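Local structure of methionine gamma-lyase (1PFF) at residues S42-Y47 against F67-V72; T151-G156 against A186-R191; K259-N264 against K324-L329. The protein belongs to the Cys/Met metabolism family of PLP-dependent enzymes, within the wider clan of PLP-dependent aminotransferase-like proteins. All blocks are in the same frame, centred on the assembly; numbering follows the deposited sequence.

Contact 1: residues S42-Y47 against F67-V72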
loop_
_atom_site.group_PDB
_atom_site.type_symbol
_atom_site.label_atom_id
_atom_site.label_comp_id
_atom_site.label_asym_id
_atom_site.label_seq_id
_atom_site.Cartn_x
_atom_site.Cartn_y
_atom_site.Cartn_z
ATOM N N SER A 42 38.719 -2.487 7.046
ATOM C CA SER A 42 37.744 -1.466 6.684
ATOM C C SER A 42 38.436 -0.120 6.552
ATOM O O SER A 42 39.458 0.133 7.196
ATOM C CB SER A 42 36.648 -1.375 7.748
ATOM O OG SER A 42 35.742 -0.310 7.464
ATOM N N ASP A 43 37.886 0.734 5.694
ATOM C CA ASP A 43 38.309 2.117 5.653
ATOM C C ASP A 43 37.916 2.808 6.963
ATOM O O ASP A 43 36.976 2.392 7.643
ATOM C CB ASP A 43 37.712 2.850 4.452
ATOM C CG ASP A 43 38.255 4.261 4.308
ATOM O OD1 ASP A 43 37.441 5.208 4.350
ATOM O OD2 ASP A 43 39.476 4.516 4.164
ATOM N N ASP A 44 38.647 3.858 7.313
ATOM C CA ASP A 44 38.409 4.557 8.568
ATOM C C ASP A 44 37.417 5.717 8.437
ATOM O O ASP A 44 37.201 6.449 9.395
ATOM C CB ASP A 44 39.740 5.030 9.168
ATOM C CG ASP A 44 40.404 6.113 8.342
ATOM O OD1 ASP A 44 39.901 6.444 7.246
ATOM O OD2 ASP A 44 41.442 6.692 8.706
ATOM N N CYS A 45 36.837 5.893 7.248
ATOM C CA CYS A 45 35.799 6.901 7.025
ATOM C C CYS A 45 34.458 6.215 6.791
ATOM O O CYS A 45 34.077 5.943 5.645
ATOM C CB CYS A 45 36.132 7.780 5.817
ATOM S SG CYS A 45 37.615 8.797 5.957
ATOM N N LEU A 46 33.738 5.941 7.873
ATOM C CA LEU A 46 32.485 5.197 7.768
ATOM C C LEU A 46 31.262 5.977 8.253
ATOM O O LEU A 46 31.348 6.807 9.163
ATOM C CB LEU A 46 32.577 3.860 8.507
ATOM C CG LEU A 46 33.598 2.816 8.037
ATOM C CD1 LEU A 46 33.424 1.551 8.856
ATOM C CD2 LEU A 46 33.506 2.520 6.534
ATOM N N TYR A 47 30.132 5.713 7.603
ATOM C CA TYR A 47 28.832 6.082 8.131
ATOM C C TYR A 47 28.757 5.501 9.540
ATOM O O TYR A 47 29.174 4.358 9.767
ATOM C CB TYR A 47 27.735 5.500 7.232
ATOM C CG TYR A 47 26.324 5.539 7.797
ATOM C CD1 TYR A 47 25.794 6.711 8.343
ATOM C CD2 TYR A 47 25.512 4.402 7.761
ATOM C CE1 TYR A 47 24.496 6.747 8.858
ATOM C CE2 TYR A 47 24.210 4.427 8.268
ATOM C CZ TYR A 47 23.710 5.604 8.815
ATOM O OH TYR A 47 22.426 5.644 9.320
ATOM N N PHE A 67 40.830 -0.730 11.147
ATOM C CA PHE A 67 40.352 0.457 10.422
ATOM C C PHE A 67 41.553 1.225 9.888
ATOM O O PHE A 67 42.433 1.628 10.655
ATOM C CB PHE A 67 39.522 1.384 11.317
ATOM C CG PHE A 67 38.265 0.763 11.839
ATOM C CD1 PHE A 67 38.228 0.222 13.127
ATOM C CD2 PHE A 67 37.114 0.712 11.049
ATOM C CE1 PHE A 67 37.055 -0.359 13.624
ATOM C CE2 PHE A 67 35.930 0.132 11.542
ATOM C CZ PHE A 67 35.908 -0.399 12.836
ATOM N N ILE A 68 41.604 1.412 8.572
ATOM C CA ILE A 68 42.768 2.041 7.941
ATOM C C ILE A 68 42.344 3.121 6.942
ATOM O O ILE A 68 41.211 3.118 6.443
ATOM C CB ILE A 68 43.645 0.972 7.231
ATOM C CG1 ILE A 68 42.950 0.470 5.949
ATOM C CG2 ILE A 68 43.964 -0.207 8.190
ATOM C CD1 ILE A 68 43.862 -0.302 5.012
ATOM N N ASP A 69 43.257 4.035 6.640
ATOM C CA ASP A 69 42.978 5.037 5.613
ATOM C C ASP A 69 43.261 4.432 4.245
ATOM O O ASP A 69 44.418 4.303 3.836
ATOM C CB ASP A 69 43.808 6.295 5.861
ATOM C CG ASP A 69 43.529 7.401 4.857
ATOM O OD1 ASP A 69 42.782 7.186 3.870
ATOM O OD2 ASP A 69 44.043 8.533 4.980
ATOM N N MET A 70 42.204 4.055 3.535
ATOM C CA MET A 70 42.374 3.358 2.260
ATOM C C MET A 70 42.704 4.270 1.065
ATOM O O MET A 70 42.857 3.788 -0.067
ATOM C CB MET A 70 41.155 2.485 1.956
ATOM C CG MET A 70 41.053 1.257 2.849
ATOM S SD MET A 70 39.710 0.206 2.284
ATOM C CE MET A 70 39.786 -1.087 3.500
ATOM N N ALA A 71 42.817 5.573 1.312
ATOM C CA ALA A 71 43.291 6.507 0.287
ATOM C C ALA A 71 44.827 6.588 0.280
ATOM O O ALA A 71 45.413 7.184 -0.617
ATOM C CB ALA A 71 42.664 7.895 0.482
ATOM N N VAL A 72 45.473 5.981 1.274
ATOM C CA VAL A 72 46.936 5.919 1.310
ATOM C C VAL A 72 47.385 4.744 0.429
ATOM O O VAL A 72 46.992 3.609 0.682
ATOM C CB VAL A 72 47.478 5.755 2.760
ATOM C CG1 VAL A 72 49.017 5.673 2.778
ATOM C CG2 VAL A 72 46.999 6.908 3.649
#
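Asp43 holds its CG opposite its own backbone N (chi1 -174°), which carries the carboxylate over to Met70. There Met70 N donates to Asp43 OD2 at 2.8 Å, almost straight and nearly in line with the C-O bond. Asp43 OD1 accepts from Cys45 N at 3.0 Å, from above the carboxylate plane, and closes an Asx turn. With both oxygens engaged, the rotation of the carboxylate is fixed. Asp69 closes a second Asx turn onto Ala71 N. The carboxylates of Asp43, Asp44 and Asp69 lie close together. Lys98 forms salt bridges with all three, which probably offsets their repulsion.

Between the backbones, Ile68 N donates to Ser42 O at 2.9 Å, and Asp44 N makes a weak bond to Ile68 O. The Met70 chain is extended beyond CG, and its CE ends 3.4 Å from Asp43 N. Phe67 meets the other segment partly through its ring edge. Asp43 O lies in the ring plane, 3.8 Å from Phe67 CD2. Leu46 CD1 is also at the edge, 3.9 Å from Phe67 CE2.

Strands 39-43 and 64-68 run parallel and are joined through helix 48-60 as a beta-alpha-beta unit. Phe54 of that helix packs on Ser42, Leu46 and Phe67, and Met70 rests on Val87 and Phe89 of strand 84-90.

Contact 2: residues T151-G156 against A186-R191; sequences TDVVAG and AWLITR
Ala186 O, in the helical turn that presents Leu188 and Ile189 to Val153, accepts two bonds from Thr190. Thr190 N donates the ordinary helical bond to Ala186 O at 2.9 Å. Thr190 OG1 adds a second bond to Ala186 O at 3.0 Å, and the two donors come from opposite faces of the carbonyl plane. The Thr190 hydroxyl is thereby tied back to its own helix.

The contact itself is made by methyl groups. Val153 has CG1 opposite its backbone N (chi1 164°), and its two branches divide between two helix residues. Val153 CG1 meets Ile189 CD1 at 3.5 Å, a tight approach. Val153 CG2 meets Leu188 CD1 at 4.0 Å. The valine is set at a slant to both partners. Further along the loop, Ala155 CB lies 4.3 Å from Ile189 CG1, so Ile189 touches two loop residues.

Asp152 brings its carboxylate to the same leucine methyl, with OD2 4.1 Å from Leu188 CD1. The two side chains lie at about a right angle. Outside the two segments, Asp152 OD2 forms a salt bridge with NE of Arg191 of the second subunit. His184 of the third subunit packs on Asp152, Val153 and Leu188.

The segment 151-156 leads into strand 156-160. The segment 186-191 is an early part of the long helix 183-216. Leu3 of helix 2-11 also packs on Ile189.

Apolar contact thus presses loop and helix together within the subunit. The carboxylate of Asp152 pairs with an arginine of another subunit, so the patch borders a subunit interface and probably helps to hold it.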
loop_
_atom_site.group_PDB
_atom_site.type_symbol
_atom_site.label_atom_id
_atom_site.label_comp_id
_atom_site.label_asym_id
_atom_site.label_seq_id
_atom_site.Cartn_x
_atom_site.Cartn_y
_atom_site.Cartn_z
ATOM N N THR A 151 11.661 10.051 0.292
ATOM C CA THR A 151 12.360 9.827 1.565
ATOM C C THR A 151 11.575 8.919 2.527
ATOM O O THR A 151 11.872 8.871 3.727
ATOM C CB THR A 151 12.645 11.181 2.266
ATOM O OG1 THR A 151 11.444 11.962 2.310
ATOM C CG2 THR A 151 13.602 12.039 1.448
ATOM N N ASP A 152 10.581 8.203 2.002
ATOM C CA ASP A 152 9.628 7.459 2.827
ATOM C C ASP A 152 9.880 5.945 2.895
ATOM O O ASP A 152 9.052 5.195 3.426
ATOM C CB ASP A 152 8.203 7.715 2.323
ATOM C CG ASP A 152 7.997 7.248 0.884
ATOM O OD1 ASP A 152 8.973 7.216 0.107
ATOM O OD2 ASP A 152 6.890 6.893 0.440
ATOM N N VAL A 153 11.009 5.498 2.352
ATOM C CA VAL A 153 11.324 4.069 2.314
ATOM C C VAL A 153 12.675 3.782 2.963
ATOM O O VAL A 153 13.624 4.548 2.806
ATOM C CB VAL A 153 11.316 3.515 0.858
ATOM C CG1 VAL A 153 12.016 2.174 0.781
ATOM C CG2 VAL A 153 9.899 3.397 0.316
ATOM N N VAL A 154 12.736 2.672 3.697
ATOM C CA VAL A 154 13.989 2.091 4.173
ATOM C C VAL A 154 14.156 0.753 3.462
ATOM O O VAL A 154 13.265 -0.105 3.511
ATOM C CB VAL A 154 14.001 1.876 5.700
ATOM C CG1 VAL A 154 15.438 1.814 6.223
ATOM C CG2 VAL A 154 13.223 2.974 6.403
ATOM N N ALA A 155 15.283 0.597 2.775
ATOM C CA ALA A 155 15.564 -0.603 1.991
ATOM C C ALA A 155 17.042 -0.627 1.635
ATOM O O ALA A 155 17.696 0.417 1.607
ATOM C CB ALA A 155 14.727 -0.630 0.718
ATOM N N GLY A 156 17.555 -1.822 1.362
ATOM C CA GLY A 156 18.936 -1.987 0.947
ATOM C C GLY A 156 19.019 -2.931 -0.232
ATOM O O GLY A 156 18.040 -3.601 -0.569
ATOM N N ALA A 186 9.552 -2.519 -1.824
ATOM C CA ALA A 186 10.170 -3.057 -3.038
ATOM C C ALA A 186 9.488 -2.542 -4.302
ATOM O O ALA A 186 10.151 -2.194 -5.276
ATOM C CB ALA A 186 10.151 -4.574 -3.018
ATOM N N TRP A 187 8.159 -2.504 -4.278
ATOM C CA TRP A 187 7.389 -2.028 -5.422
ATOM C C TRP A 187 7.701 -0.554 -5.697
ATOM O O TRP A 187 8.003 -0.183 -6.836
ATOM C CB TRP A 187 5.894 -2.269 -5.187
ATOM C CG TRP A 187 5.002 -1.520 -6.113
ATOM C CD1 TRP A 187 4.898 -1.678 -7.466
ATOM C CD2 TRP A 187 4.094 -0.478 -5.758
ATOM N NE1 TRP A 187 3.974 -0.797 -7.973
ATOM C CE2 TRP A 187 3.463 -0.048 -6.947
ATOM C CE3 TRP A 187 3.739 0.139 -4.547
ATOM C CZ2 TRP A 187 2.502 0.968 -6.965
ATOM C CZ3 TRP A 187 2.781 1.152 -4.563
ATOM C CH2 TRP A 187 2.174 1.555 -5.768
ATOM N N LEU A 188 7.658 0.264 -4.645
ATOM C CA LEU A 188 8.022 1.681 -4.716
ATOM C C LEU A 188 9.446 1.912 -5.212
ATOM O O LEU A 188 9.689 2.832 -5.997
ATOM C CB LEU A 188 7.833 2.360 -3.352
ATOM C CG LEU A 188 6.401 2.706 -2.925
ATOM C CD1 LEU A 188 6.368 3.335 -1.531
ATOM C CD2 LEU A 188 5.722 3.615 -3.955
ATOM N N ILE A 189 10.383 1.081 -4.754
ATOM C CA ILE A 189 11.771 1.182 -5.206
ATOM C C ILE A 189 11.864 0.863 -6.694
ATOM O O ILE A 189 12.565 1.562 -7.437
ATOM C CB ILE A 189 12.706 0.242 -4.393
ATOM C CG1 ILE A 189 12.631 0.538 -2.890
ATOM C CG2 ILE A 189 14.150 0.352 -4.880
ATOM C CD1 ILE A 189 13.040 1.928 -2.505
ATOM N N THR A 190 11.158 -0.192 -7.115
ATOM C CA THR A 190 11.093 -0.598 -8.522
ATOM C C THR A 190 10.608 0.553 -9.411
ATOM O O THR A 190 11.136 0.761 -10.495
ATOM C CB THR A 190 10.184 -1.850 -8.698
ATOM O OG1 THR A 190 10.806 -2.984 -8.081
ATOM C CG2 THR A 190 10.086 -2.271 -10.166
ATOM N N ARG A 191 9.608 1.290 -8.935
ATOM C CA ARG A 191 9.089 2.457 -9.652
ATOM C C ARG A 191 10.112 3.594 -9.644
ATOM O O ARG A 191 10.254 4.329 -10.632
ATOM C CB ARG A 191 7.767 2.919 -9.044
ATOM C CG ARG A 191 6.612 1.910 -9.169
ATOM C CD ARG A 191 6.450 1.270 -10.555
ATOM N NE ARG A 191 5.833 2.182 -11.525
ATOM C CZ ARG A 191 5.445 1.837 -12.753
ATOM N NH1 ARG A 191 5.595 0.593 -13.192
ATOM N NH2 ARG A 191 4.904 2.743 -13.552
#

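Contact 3: residues K259-N264 against K324-L329; sequences KKVLDN and KQALDL
Asn264 and Leu329 meet at about a right angle, with the leucine methyl lying over one face of the amide. Leu329 CD1 is 3.4 Å from Asn264 CG, a close approach. The amide is held in place from its own segment: Asn264 ND2 donates to Lys260 O at 3.0 Å, with an N-H...O angle of 172°. That acceptor lies in the amide plane, so the bond limits rotation of the group. Asn264 CB also rests on Ala326 CB, at 3.7 Å. Gln325 stands roughly perpendicular to Asn264, and their amide planes are 58° apart.

Deeper in the contact, Val261 lies at a slant to Leu327. Its CG2 comes within 3.9 Å of Leu327 CD2, while its CG1 faces Ala326 CB. The small Ala326 side chain lets the backbones come near: its CB is 3.5 Å from Val261 O.

On the solvent-exposed side, Lys260 runs across Leu329 at about a right angle. Its first torsion sets CG opposite the backbone N (chi1 -166°), and the chain then stays extended, which takes the amine to the far segment. A water links the two: it accepts from Lys260 NZ at 2.7 Å and donates to Leu329 O at 3.1 Å.

Leu327 also packs on Phe213 and Leu214 of helix 183-216. The contact joins helices 255-263 and 316-328, which follow the neighbouring antiparallel strands 247-251 and 306-310. Such helices beside a mixed sheet are consistent with the small C-terminal alpha/beta domain of fold-type I PLP-dependent enzymes.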
loop_
_atom_site.group_PDB
_atom_site.type_symbol
_atom_site.label_atom_id
_atom_site.label_comp_id
_atom_site.label_asym_id
_atom_site.label_seq_id
_atom_site.Cartn_x
_atom_site.Cartn_y
_atom_site.Cartn_z
ATOM N N LYS A 259 25.707 27.201 12.845
ATOM C CA LYS A 259 24.342 27.306 13.370
ATOM C C LYS A 259 23.584 28.491 12.772
ATOM O O LYS A 259 22.405 28.369 12.432
ATOM C CB LYS A 259 24.355 27.421 14.899
ATOM C CG LYS A 259 24.404 26.078 15.636
ATOM C CD LYS A 259 23.003 25.602 16.042
ATOM C CE LYS A 259 22.946 24.075 16.152
ATOM N NZ LYS A 259 21.915 23.468 15.254
ATOM N N LYS A 260 24.261 29.634 12.651
ATOM C CA LYS A 260 23.652 30.835 12.067
ATOM C C LYS A 260 23.304 30.622 10.597
ATOM O O LYS A 260 22.226 31.008 10.155
ATOM C CB LYS A 260 24.567 32.056 12.219
ATOM C CG LYS A 260 23.872 33.398 11.942
ATOM C CD LYS A 260 24.791 34.583 12.225
ATOM C CE LYS A 260 24.185 35.886 11.687
ATOM N NZ LYS A 260 24.770 37.096 12.358
ATOM N N VAL A 261 24.234 30.020 9.847
ATOM C CA VAL A 261 23.987 29.675 8.445
ATOM C C VAL A 261 22.763 28.759 8.327
ATOM O O VAL A 261 21.826 29.065 7.584
ATOM C CB VAL A 261 25.236 29.045 7.762
ATOM C CG1 VAL A 261 24.880 28.409 6.394
ATOM C CG2 VAL A 261 26.324 30.088 7.590
ATOM N N LEU A 262 22.765 27.660 9.082
ATOM C CA LEU A 262 21.685 26.676 9.003
ATOM C C LEU A 262 20.337 27.251 9.430
ATOM O O LEU A 262 19.295 26.836 8.919
ATOM C CB LEU A 262 22.005 25.408 9.808
ATOM C CG LEU A 262 23.098 24.441 9.314
ATOM C CD1 LEU A 262 22.720 22.985 9.590
ATOM C CD2 LEU A 262 23.448 24.633 7.849
ATOM N N ASP A 263 20.362 28.211 10.358
ATOM C CA ASP A 263 19.141 28.914 10.765
ATOM C C ASP A 263 18.540 29.736 9.616
ATOM O O ASP A 263 17.368 30.117 9.663
ATOM C CB ASP A 263 19.399 29.801 11.997
ATOM C CG ASP A 263 19.434 29.005 13.310
ATOM O OD1 ASP A 263 18.828 27.917 13.391
ATOM O OD2 ASP A 263 20.040 29.388 14.330
ATOM N N ASN A 264 19.348 29.996 8.586
ATOM C CA ASN A 264 18.929 30.811 7.448
ATOM C C ASN A 264 18.781 30.078 6.112
ATOM O O ASN A 264 18.687 30.711 5.059
ATOM C CB ASN A 264 19.854 32.012 7.304
ATOM C CG ASN A 264 19.524 33.095 8.291
ATOM O OD1 ASN A 264 18.641 33.917 8.047
ATOM N ND2 ASN A 264 20.201 33.084 9.434
ATOM N N LYS A 324 23.538 31.620 -0.496
ATOM C CA LYS A 324 24.221 32.908 -0.565
ATOM C C LYS A 324 23.712 33.865 0.512
ATOM O O LYS A 324 24.505 34.504 1.198
ATOM C CB LYS A 324 24.057 33.533 -1.955
ATOM C CG LYS A 324 24.964 34.725 -2.210
ATOM C CD LYS A 324 24.463 35.570 -3.368
ATOM C CE LYS A 324 25.518 36.568 -3.832
ATOM N NZ LYS A 324 26.817 36.442 -3.092
ATOM N N GLN A 325 22.390 33.942 0.655
ATOM C CA GLN A 325 21.754 34.763 1.679
ATOM C C GLN A 325 22.185 34.341 3.091
ATOM O O GLN A 325 22.508 35.193 3.932
ATOM C CB GLN A 325 20.229 34.706 1.518
ATOM C CG GLN A 325 19.448 35.508 2.558
ATOM C CD GLN A 325 19.206 34.727 3.853
ATOM O OE1 GLN A 325 18.991 33.514 3.825
ATOM N NE2 GLN A 325 19.240 35.422 4.977
ATOM N N ALA A 326 22.198 33.031 3.335
ATOM C CA ALA A 326 22.587 32.473 4.632
ATOM C C ALA A 326 24.064 32.720 4.959
ATOM O O ALA A 326 24.404 33.180 6.056
ATOM C CB ALA A 326 22.271 30.978 4.674
ATOM N N LEU A 327 24.930 32.412 3.997
ATOM C CA LEU A 327 26.370 32.557 4.169
ATOM C C LEU A 327 26.815 34.013 4.297
ATOM O O LEU A 327 27.723 34.302 5.072
ATOM C CB LEU A 327 27.119 31.858 3.031
ATOM C CG LEU A 327 26.969 30.333 3.042
ATOM C CD1 LEU A 327 27.189 29.764 1.655
ATOM C CD2 LEU A 327 27.891 29.671 4.074
ATOM N N ASP A 328 26.172 34.922 3.558
ATOM C CA ASP A 328 26.498 36.357 3.637
ATOM C C ASP A 328 26.341 36.923 5.052
ATOM O O ASP A 328 27.020 37.874 5.412
ATOM C CB ASP A 328 25.647 37.189 2.667
ATOM C CG ASP A 328 26.118 37.095 1.217
ATOM O OD1 ASP A 328 27.216 36.562 0.950
ATOM O OD2 ASP A 328 25.444 37.540 0.269
ATOM N N LEU A 329 25.449 36.334 5.844
ATOM C CA LEU A 329 25.190 36.801 7.208
ATOM C C LEU A 329 26.331 36.499 8.172
ATOM O O LEU A 329 26.438 37.107 9.237
ATOM C CB LEU A 329 23.904 36.182 7.747
ATOM C CG LEU A 329 22.576 36.646 7.145
ATOM C CD1 LEU A 329 21.450 35.844 7.759
ATOM C CD2 LEU A 329 22.331 38.142 7.333
HETATM O O HOH W 1 24.570 39.160 10.583
#

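In the fold
The three contacts follow one another along the chain and do not touch; their centres lie about 29 to 33 Å apart. Contact 1 belongs to the seven-stranded sheet, and contact 2 includes the loop leading into another strand of that sheet. They lie on opposite sides of the chain's centre. Contact 3 joins helices associated with the five-stranded sheet. Helix 183-216 is common to two of them: it supplies one side of contact 2 and packs on contact 3 further along. Contact 1 is partly buried and rich in hydrogen bonds and carboxylates. Contact 2 is buried, apolar and bordered by other subunits. Contact 3 grades from buried aliphatic groups to an exposed, water-bridged side.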